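Long-range contact in MlnD (Bacillus methylotrophicus, PDB 5IL5), which contains, as one domain of a trans-AT polyketide synthase linked to macrolactin, a dehydratase that probably removes water from beta-hydroxyacyl chains on a carrier protein: residues 55-63 and 177-185. Numbering follows the deposited sequence.
Sequences TGLYIKTKY and FGYSCSDSL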
loop_
_atom_site.group_PDB
_atom_site.type_symbol
_atom_site.label_atom_id
_atom_site.label_comp_id
_atom_site.label_asym_id
_atom_site.label_seq_id
_atom_site.Cartn_x
_atom_site.Cartn_y
_atom_site.Cartn_z
ATOM N N THR A 55 2.961 -3.830 -20.356
ATOM C CA THR A 55 4.026 -3.125 -21.057
ATOM C C THR A 55 4.421 -3.922 -22.294
ATOM O O THR A 55 4.364 -5.156 -22.304
ATOM C CB THR A 55 5.254 -2.935 -20.168
ATOM O OG1 THR A 55 6.023 -4.141 -20.171
ATOM C CG2 THR A 55 4.865 -2.606 -18.738
ATOM N N GLY A 56 4.841 -3.215 -23.340
ATOM C CA GLY A 56 5.118 -3.900 -24.588
ATOM C C GLY A 56 6.561 -4.340 -24.695
ATOM O O GLY A 56 7.070 -4.577 -25.793
ATOM N N LEU A 57 7.206 -4.510 -23.547
ATOM C CA LEU A 57 8.655 -4.609 -23.454
ATOM C C LEU A 57 9.051 -6.058 -23.204
ATOM O O LEU A 57 8.704 -6.626 -22.163
ATOM C CB LEU A 57 9.177 -3.707 -22.334
ATOM C CG LEU A 57 8.565 -2.302 -22.237
ATOM C CD1 LEU A 57 8.841 -1.707 -20.867
ATOM C CD2 LEU A 57 9.080 -1.375 -23.328
ATOM N N TYR A 58 9.764 -6.652 -24.159
ATOM C CA TYR A 58 10.282 -8.002 -24.000
ATOM C C TYR A 58 11.616 -8.124 -24.729
ATOM O O TYR A 58 11.893 -7.386 -25.680
ATOM C CB TYR A 58 9.290 -9.061 -24.512
ATOM C CG TYR A 58 8.888 -8.897 -25.959
ATOM C CD1 TYR A 58 9.679 -9.394 -26.989
ATOM C CD2 TYR A 58 7.701 -8.257 -26.297
ATOM C CE1 TYR A 58 9.306 -9.243 -28.314
ATOM C CE2 TYR A 58 7.320 -8.104 -27.618
ATOM C CZ TYR A 58 8.127 -8.599 -28.622
ATOM O OH TYR A 58 7.750 -8.446 -29.936
ATOM N N ILE A 59 12.444 -9.064 -24.266
ATOM C CA ILE A 59 13.651 -9.464 -24.976
ATOM C C ILE A 59 13.609 -10.974 -25.159
ATOM O O ILE A 59 12.853 -11.684 -24.494
ATOM C CB ILE A 59 14.958 -9.049 -24.255
ATOM C CG1 ILE A 59 15.076 -9.698 -22.872
ATOM C CG2 ILE A 59 15.036 -7.539 -24.113
ATOM C CD1 ILE A 59 16.495 -9.655 -22.306
ATOM N N LYS A 60 14.431 -11.455 -26.087
ATOM C CA LYS A 60 14.632 -12.879 -26.308
ATOM C C LYS A 60 16.125 -13.150 -26.392
ATOM O O LYS A 60 16.881 -12.325 -26.913
ATOM C CB LYS A 60 13.956 -13.352 -27.596
ATOM C CG LYS A 60 12.541 -12.831 -27.799
ATOM C CD LYS A 60 11.964 -13.300 -29.135
ATOM C CE LYS A 60 10.508 -12.883 -29.301
ATOM N NZ LYS A 60 9.919 -13.340 -30.587
ATOM N N THR A 61 16.555 -14.285 -25.851
ATOM C CA THR A 61 17.936 -14.721 -25.980
ATOM C C THR A 61 17.973 -16.143 -26.513
ATOM O O THR A 61 16.982 -16.873 -26.471
ATOM C CB THR A 61 18.696 -14.648 -24.652
ATOM O OG1 THR A 61 18.150 -15.591 -23.726
ATOM C CG2 THR A 61 18.611 -13.248 -24.082
ATOM N N LYS A 62 19.133 -16.520 -27.048
ATOM C CA LYS A 62 19.325 -17.886 -27.519
ATOM C C LYS A 62 19.243 -18.908 -26.392
ATOM O O LYS A 62 19.100 -20.104 -26.671
ATOM C CB LYS A 62 20.668 -17.989 -28.239
ATOM C CG LYS A 62 21.862 -17.613 -27.377
ATOM C CD LYS A 62 23.153 -17.594 -28.182
ATOM C CE LYS A 62 24.299 -16.997 -27.378
ATOM N NZ LYS A 62 25.614 -17.142 -28.068
ATOM N N TYR A 63 19.327 -18.474 -25.132
ATOM C CA TYR A 63 19.249 -19.397 -24.008
ATOM C C TYR A 63 17.821 -19.749 -23.614
ATOM O O TYR A 63 17.628 -20.700 -22.848
ATOM C CB TYR A 63 19.959 -18.808 -22.788
ATOM C CG TYR A 63 21.416 -18.484 -23.004
ATOM C CD1 TYR A 63 22.369 -19.491 -23.075
ATOM C CD2 TYR A 63 21.840 -17.171 -23.133
ATOM C CE1 TYR A 63 23.700 -19.197 -23.265
ATOM C CE2 TYR A 63 23.168 -16.872 -23.325
ATOM C CZ TYR A 63 24.095 -17.885 -23.390
ATOM O OH TYR A 63 25.419 -17.575 -23.583
ATOM N N PHE A 177 24.550 -12.348 -32.109
ATOM C CA PHE A 177 25.095 -12.699 -30.806
ATOM C C PHE A 177 24.069 -13.378 -29.905
ATOM O O PHE A 177 24.424 -13.833 -28.812
ATOM C CB PHE A 177 25.639 -11.444 -30.110
ATOM C CG PHE A 177 26.816 -10.813 -30.812
ATOM C CD1 PHE A 177 27.746 -11.593 -31.479
ATOM C CD2 PHE A 177 26.986 -9.439 -30.803
ATOM C CE1 PHE A 177 28.823 -11.016 -32.124
ATOM C CE2 PHE A 177 28.063 -8.855 -31.446
ATOM C CZ PHE A 177 28.982 -9.647 -32.108
ATOM N N GLY A 178 22.817 -13.463 -30.338
ATOM C CA GLY A 178 21.782 -14.127 -29.580
ATOM C C GLY A 178 20.883 -13.217 -28.776
ATOM O O GLY A 178 20.300 -13.678 -27.789
ATOM N N TYR A 179 20.745 -11.951 -29.165
ATOM C CA TYR A 179 19.887 -11.001 -28.470
ATOM C C TYR A 179 18.958 -10.342 -29.472
ATOM O O TYR A 179 19.411 -9.826 -30.498
ATOM C CB TYR A 179 20.711 -9.928 -27.750
ATOM C CG TYR A 179 19.905 -8.749 -27.241
ATOM C CD1 TYR A 179 19.617 -7.667 -28.063
ATOM C CD2 TYR A 179 19.452 -8.709 -25.930
ATOM C CE1 TYR A 179 18.890 -6.590 -27.598
ATOM C CE2 TYR A 179 18.728 -7.634 -25.457
ATOM C CZ TYR A 179 18.449 -6.578 -26.297
ATOM O OH TYR A 179 17.730 -5.501 -25.835
ATOM N N SER A 180 17.663 -10.360 -29.176
ATOM C CA SER A 180 16.697 -9.580 -29.929
ATOM C C SER A 180 15.715 -8.971 -28.941
ATOM O O SER A 180 15.654 -9.358 -27.772
ATOM C CB SER A 180 15.960 -10.419 -30.979
ATOM O OG SER A 180 15.206 -11.454 -30.377
ATOM N N CYS A 181 14.940 -8.007 -29.424
ATOM C CA CYS A 181 14.086 -7.232 -28.542
ATOM C C CYS A 181 12.953 -6.620 -29.349
ATOM O O CYS A 181 13.023 -6.505 -30.575
ATOM C CB CYS A 181 14.884 -6.143 -27.819
ATOM S SG CYS A 181 15.542 -4.854 -28.899
ATOM N N SER A 182 11.896 -6.247 -28.630
ATOM C CA SER A 182 10.762 -5.544 -29.212
ATOM C C SER A 182 11.176 -4.164 -29.716
ATOM O O SER A 182 12.093 -3.532 -29.183
ATOM C CB SER A 182 9.648 -5.425 -28.174
ATOM O OG SER A 182 10.085 -4.698 -27.040
ATOM N N ASP A 183 10.482 -3.691 -30.756
ATOM C CA ASP A 183 10.797 -2.377 -31.313
ATOM C C ASP A 183 10.705 -1.288 -30.256
ATOM O O ASP A 183 11.370 -0.250 -30.369
ATOM C CB ASP A 183 9.852 -2.032 -32.463
ATOM C CG ASP A 183 10.007 -2.957 -33.646
ATOM O OD1 ASP A 183 10.993 -3.730 -33.683
ATOM O OD2 ASP A 183 9.141 -2.905 -34.548
ATOM N N SER A 184 9.887 -1.504 -29.225
ATOM C CA SER A 184 9.788 -0.556 -28.125
ATOM C C SER A 184 11.091 -0.422 -27.354
ATOM O O SER A 184 11.220 0.512 -26.556
ATOM C CB SER A 184 8.680 -0.984 -27.167
ATOM O OG SER A 184 8.943 -2.285 -26.674
ATOM N N LEU A 185 12.055 -1.314 -27.576
ATOM C CA LEU A 185 13.359 -1.243 -26.930
ATOM C C LEU A 185 14.490 -0.988 -27.922
ATOM O O LEU A 185 15.663 -1.157 -27.575
ATOM C CB LEU A 185 13.626 -2.526 -26.149
ATOM C CG LEU A 185 12.792 -2.697 -24.883
ATOM C CD1 LEU A 185 12.756 -4.149 -24.451
ATOM C CD2 LEU A 185 13.369 -1.836 -23.783
#
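Ser182 sets its CB over one face of the Tyr58 ring, 3.6 Å from the ring centroid and displaced toward the CZ side, a CH-pi contact. Tyr58 gets its ring there by placing CG between its own backbone N and carbonyl carbon (chi1 57°), which brings the outer end of the ring across to Ser182. The same two residues are also hydrogen-bonded: Ser182 N donates to Tyr58 O at 3.2 Å, and Tyr58 N makes a weak bond to the side-chain OG of Ser182. That hydroxyl also pairs with Ser184 OG, 2.7 Å away, a hydrogen bond whose direction is not settled.

From here the chains run antiparallel as a two-stranded ribbon, 59-61 against 179-181, bridging the N-terminal and C-terminal hotdog folds of the predicted double-hotdog dehydratase. Lys60 and Ser180 form the hydrogen-bonded pair, Lys60 N reaching Ser180 O at 3.0 Å and Ser180 N reaching Lys60 O at 3.1 Å. Their side chains share a face: Lys60 CB lies 3.6 Å from Ser180 OG, and the extended chain runs past that hydroxyl as far as CD before its end leads away.

On the other face the Ile59 side chain lies roughly perpendicular to that of Tyr179, and its CG2 meets the ring obliquely, 3.9 Å from Tyr179 CE2. The same methyl touches Cys181 CB and Leu185 CD1. The phenol's OH is bonded to Glu219 and Gln223 of helix 215-229, so its polar end has partners outside the ribbon. At the far end Gly178, whose positive phi closes a Schellman motif after helix 167-176, gives its O to Lys62 N on a bent path (141°), while Lys62 lays CD alongside Gly178 CA at 4.0 Å.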